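Local structure of putative serine phosphatase (Pseudomonas aeruginosa, 6K4E) at residues 242-252 with 279-290. The protein probably removes phosphate from phosphoserine or phosphothreonine of a partner protein through its magnesium-binding PP2C-type domain, in a pathway controlling biofilm formation. Numbering follows the deposited sequence.
Sequences DQAGGEHGFGF and TLAEYQGEHPQR
Two carbonyl oxygens grip the side-chain nitrogen of Gln-243: NE2 gives one hydrogen to Pro-288 O across the contact (3.0 Å) and the other to Ala-244 O, the carbonyl of the next residue, both close to the amide plane. At the other end of this amide, Gln-243 OE1 accepts the backbone N-H of Arg-290 at 3.3 Å, so three bonds fix its rotation. A bend at chi2 (55°) folds the chain back to make them, and the amide of Gln-284 stacks nearly parallel on it, planes 16° apart. Gln-284 NE2 in turn bonds His-287 O, tying down the turn that follows the helix.

Further along, Tyr-283 slots its ring between the hairpin and Phe-252. Gly-245 and Gly-246 lie flat over one face, Gly-246 CA 4.1 Å from the ring centroid, while the edge of Phe-252 meets the opposite face in a T-shaped stack (planes at 85°). The phenol OH donates to Phe-250 O at 2.8 Å, reaching it from above the carbonyl plane, and Gly-246 N bonds Tyr-283 O at the same length. His-287 covers Gly-245 with its ring face, held by ND1 to Gln-284 O, which His-287 N also uses. Water 1 joins Asp-242 O to Arg-290 NH1, the latter weakly.

The small hairpin 244-251 thus packs on the C-terminal end of helix 269-284 and the loop leading to strand 293-300. The magnesium ligand Asp-291 directly follows Arg-290, and Asp-238, another ligand of that site, stands four residues before Asp-242. Gln-243 and Leu-280 rest on Ile-293 of strand 293-300, and Phe-252 packs against helix 254-264.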
loop_
_atom_site.group_PDB
_atom_site.type_symbol
_atom_site.label_atom_id
_atom_site.label_comp_id
_atom_site.label_asym_id
_atom_site.label_seq_id
_atom_site.Cartn_x
_atom_site.Cartn_y
_atom_site.Cartn_z
ATOM N N ASP B 242 25.084 1.610 -6.024
ATOM C CA ASP B 242 24.895 2.322 -7.290
ATOM C C ASP B 242 25.139 3.804 -7.156
ATOM O O ASP B 242 25.144 4.499 -8.165
ATOM C CB ASP B 242 23.489 2.045 -7.874
ATOM C CG ASP B 242 23.268 0.620 -8.365
ATOM O OD1 ASP B 242 24.266 -0.150 -8.446
ATOM O OD2 ASP B 242 22.117 0.286 -8.696
ATOM N N GLN B 243 25.348 4.302 -5.933
ATOM C CA GLN B 243 25.594 5.731 -5.731
ATOM C C GLN B 243 26.782 6.226 -6.535
ATOM O O GLN B 243 27.915 5.784 -6.296
ATOM C CB GLN B 243 25.798 6.085 -4.265
ATOM C CG GLN B 243 25.934 7.613 -4.012
ATOM C CD GLN B 243 24.769 8.425 -4.563
ATOM O OE1 GLN B 243 23.602 8.203 -4.221
ATOM N NE2 GLN B 243 25.054 9.318 -5.494
ATOM N N ALA B 244 26.513 7.154 -7.479
ATOM C CA ALA B 244 27.522 7.779 -8.303
ATOM C C ALA B 244 28.391 8.712 -7.424
ATOM O O ALA B 244 27.903 9.256 -6.442
ATOM C CB ALA B 244 26.838 8.574 -9.398
ATOM N N GLY B 245 29.667 8.843 -7.771
ATOM C CA GLY B 245 30.594 9.710 -7.056
ATOM C C GLY B 245 32.041 9.436 -7.388
ATOM O O GLY B 245 32.346 8.707 -8.337
ATOM N N GLY B 246 32.926 10.005 -6.574
ATOM C CA GLY B 246 34.365 9.843 -6.722
ATOM C C GLY B 246 34.913 10.688 -7.844
ATOM O O GLY B 246 34.266 11.648 -8.284
ATOM N N GLU B 247 36.100 10.325 -8.339
ATOM C CA GLU B 247 36.811 11.093 -9.359
ATOM C C GLU B 247 36.127 11.173 -10.722
ATOM O O GLU B 247 36.247 12.203 -11.377
ATOM C CB GLU B 247 38.244 10.566 -9.516
ATOM C CG GLU B 247 39.001 10.566 -8.196
ATOM C CD GLU B 247 40.456 10.155 -8.267
ATOM O OE1 GLU B 247 41.324 11.058 -8.283
ATOM O OE2 GLU B 247 40.729 8.932 -8.261
ATOM N N HIS B 248 35.415 10.110 -11.144
ATOM C CA HIS B 248 34.788 10.019 -12.472
ATOM C C HIS B 248 33.264 9.854 -12.486
ATOM O O HIS B 248 32.657 9.899 -13.557
ATOM C CB HIS B 248 35.443 8.883 -13.266
ATOM C CG HIS B 248 36.929 8.929 -13.192
ATOM N ND1 HIS B 248 37.619 8.146 -12.290
ATOM C CD2 HIS B 248 37.797 9.756 -13.816
ATOM C CE1 HIS B 248 38.893 8.479 -12.432
ATOM N NE2 HIS B 248 39.047 9.447 -13.335
ATOM N N GLY B 249 32.655 9.698 -11.318
ATOM C CA GLY B 249 31.207 9.570 -11.245
ATOM C C GLY B 249 30.694 8.149 -11.337
ATOM O O GLY B 249 29.504 7.942 -11.530
ATOM N N PHE B 250 31.587 7.159 -11.168
ATOM C CA PHE B 250 31.257 5.735 -11.159
ATOM C C PHE B 250 30.432 5.442 -9.919
ATOM O O PHE B 250 30.588 6.130 -8.896
ATOM C CB PHE B 250 32.537 4.880 -11.040
ATOM C CG PHE B 250 33.485 4.856 -12.213
ATOM C CD1 PHE B 250 33.018 5.024 -13.519
ATOM C CD2 PHE B 250 34.855 4.743 -12.017
ATOM C CE1 PHE B 250 33.912 5.083 -14.601
ATOM C CE2 PHE B 250 35.741 4.778 -13.098
ATOM C CZ PHE B 250 35.267 4.975 -14.380
ATOM N N GLY B 251 29.640 4.379 -9.982
ATOM C CA GLY B 251 28.873 3.938 -8.818
ATOM C C GLY B 251 29.842 3.388 -7.790
ATOM O O GLY B 251 30.917 2.897 -8.157
ATOM N N PHE B 252 29.522 3.520 -6.498
ATOM C CA PHE B 252 30.369 3.014 -5.417
ATOM C C PHE B 252 30.870 1.599 -5.766
ATOM O O PHE B 252 32.066 1.413 -5.891
ATOM C CB PHE B 252 29.580 3.043 -4.102
ATOM C CG PHE B 252 30.410 2.878 -2.862
ATOM C CD1 PHE B 252 31.160 3.942 -2.359
ATOM C CD2 PHE B 252 30.381 1.689 -2.141
ATOM C CE1 PHE B 252 31.903 3.795 -1.178
ATOM C CE2 PHE B 252 31.114 1.552 -0.949
ATOM C CZ PHE B 252 31.870 2.601 -0.486
ATOM N N THR B 279 31.299 7.606 4.683
ATOM C CA THR B 279 32.023 7.040 3.522
ATOM C C THR B 279 31.281 7.359 2.214
ATOM O O THR B 279 31.916 7.706 1.225
ATOM C CB THR B 279 32.310 5.526 3.711
ATOM O OG1 THR B 279 33.173 5.366 4.842
ATOM C CG2 THR B 279 32.947 4.861 2.485
ATOM N N LEU B 280 29.946 7.264 2.220
ATOM C CA LEU B 280 29.145 7.575 1.039
ATOM C C LEU B 280 29.063 9.084 0.809
ATOM O O LEU B 280 29.194 9.530 -0.342
ATOM C CB LEU B 280 27.740 6.958 1.107
ATOM C CG LEU B 280 27.009 6.900 -0.258
ATOM C CD1 LEU B 280 27.691 5.934 -1.227
ATOM C CD2 LEU B 280 25.608 6.496 -0.075
ATOM N N ALA B 281 28.877 9.868 1.892
ATOM C CA ALA B 281 28.807 11.334 1.796
ATOM C C ALA B 281 30.082 11.874 1.160
ATOM O O ALA B 281 30.020 12.700 0.249
ATOM C CB ALA B 281 28.584 11.944 3.164
ATOM N N GLU B 282 31.227 11.317 1.562
ATOM C CA GLU B 282 32.542 11.680 1.045
ATOM C C GLU B 282 32.692 11.322 -0.416
ATOM O O GLU B 282 33.100 12.175 -1.192
ATOM C CB GLU B 282 33.663 11.062 1.905
ATOM C CG GLU B 282 35.071 11.272 1.357
ATOM C CD GLU B 282 36.159 11.781 2.280
ATOM O OE1 GLU B 282 37.337 11.734 1.860
ATOM O OE2 GLU B 282 35.858 12.235 3.405
ATOM N N TYR B 283 32.331 10.066 -0.790
ATOM C CA TYR B 283 32.402 9.524 -2.144
ATOM C C TYR B 283 31.522 10.311 -3.084
ATOM O O TYR B 283 31.985 10.772 -4.105
ATOM C CB TYR B 283 32.037 8.024 -2.150
ATOM C CG TYR B 283 32.243 7.381 -3.504
ATOM C CD1 TYR B 283 33.526 7.144 -4.000
ATOM C CD2 TYR B 283 31.157 7.047 -4.312
ATOM C CE1 TYR B 283 33.724 6.602 -5.268
ATOM C CE2 TYR B 283 31.344 6.493 -5.582
ATOM C CZ TYR B 283 32.631 6.278 -6.057
ATOM O OH TYR B 283 32.830 5.736 -7.301
ATOM N N GLN B 284 30.267 10.489 -2.712
ATOM C CA GLN B 284 29.225 11.195 -3.452
ATOM C C GLN B 284 29.564 12.651 -3.780
ATOM O O GLN B 284 29.427 13.051 -4.933
ATOM C CB GLN B 284 27.930 11.086 -2.678
ATOM C CG GLN B 284 26.703 11.587 -3.408
ATOM C CD GLN B 284 25.479 11.426 -2.562
ATOM O OE1 GLN B 284 25.416 10.586 -1.663
ATOM N NE2 GLN B 284 24.481 12.245 -2.817
ATOM N N GLY B 285 30.036 13.412 -2.790
ATOM C CA GLY B 285 30.382 14.814 -2.980
ATOM C C GLY B 285 29.185 15.621 -3.433
ATOM O O GLY B 285 28.142 15.601 -2.786
ATOM N N GLU B 286 29.305 16.261 -4.593
ATOM C CA GLU B 286 28.251 17.082 -5.182
ATOM C C GLU B 286 27.214 16.285 -6.007
ATOM O O GLU B 286 26.240 16.876 -6.460
ATOM C CB GLU B 286 28.873 18.206 -6.039
ATOM C CG GLU B 286 28.620 19.582 -5.449
ATOM C CD GLU B 286 29.538 19.964 -4.311
ATOM O OE1 GLU B 286 30.433 20.805 -4.557
ATOM O OE2 GLU B 286 29.350 19.467 -3.175
ATOM N N HIS B 287 27.424 14.976 -6.227
ATOM C CA HIS B 287 26.486 14.149 -6.998
ATOM C C HIS B 287 25.146 13.986 -6.297
ATOM O O HIS B 287 25.121 13.670 -5.103
ATOM C CB HIS B 287 27.054 12.758 -7.279
ATOM C CG HIS B 287 28.128 12.751 -8.306
ATOM N ND1 HIS B 287 29.432 13.087 -7.987
ATOM C CD2 HIS B 287 28.061 12.454 -9.622
ATOM C CE1 HIS B 287 30.116 12.969 -9.111
ATOM N NE2 HIS B 287 29.335 12.583 -10.118
ATOM N N PRO B 288 24.016 14.130 -7.021
ATOM C CA PRO B 288 22.712 13.884 -6.381
ATOM C C PRO B 288 22.583 12.416 -5.989
ATOM O O PRO B 288 23.329 11.571 -6.512
ATOM C CB PRO B 288 21.704 14.233 -7.489
ATOM C CG PRO B 288 22.457 14.016 -8.762
ATOM C CD PRO B 288 23.855 14.481 -8.450
ATOM N N GLN B 289 21.670 12.118 -5.042
ATOM C CA GLN B 289 21.393 10.742 -4.640
ATOM C C GLN B 289 20.683 10.114 -5.845
ATOM O O GLN B 289 19.732 10.679 -6.386
ATOM C CB GLN B 289 20.527 10.688 -3.377
ATOM C CG GLN B 289 20.479 9.297 -2.746
ATOM C CD GLN B 289 19.617 9.246 -1.523
ATOM O OE1 GLN B 289 19.468 10.223 -0.812
ATOM N NE2 GLN B 289 19.029 8.103 -1.242
ATOM N N ARG B 290 21.231 9.012 -6.318
ATOM C CA ARG B 290 20.796 8.305 -7.521
ATOM C C ARG B 290 19.564 7.419 -7.295
ATOM O O ARG B 290 18.741 7.288 -8.192
ATOM C CB ARG B 290 22.008 7.483 -8.048
ATOM C CG ARG B 290 21.874 7.032 -9.464
ATOM C CD ARG B 290 23.208 6.922 -10.148
ATOM N NE ARG B 290 22.972 7.075 -11.572
ATOM C CZ ARG B 290 23.918 7.208 -12.489
ATOM N NH1 ARG B 290 25.198 7.198 -12.141
ATOM N NH2 ARG B 290 23.593 7.353 -13.767
HETATM O O HOH W 1 26.328 5.225 -10.518
#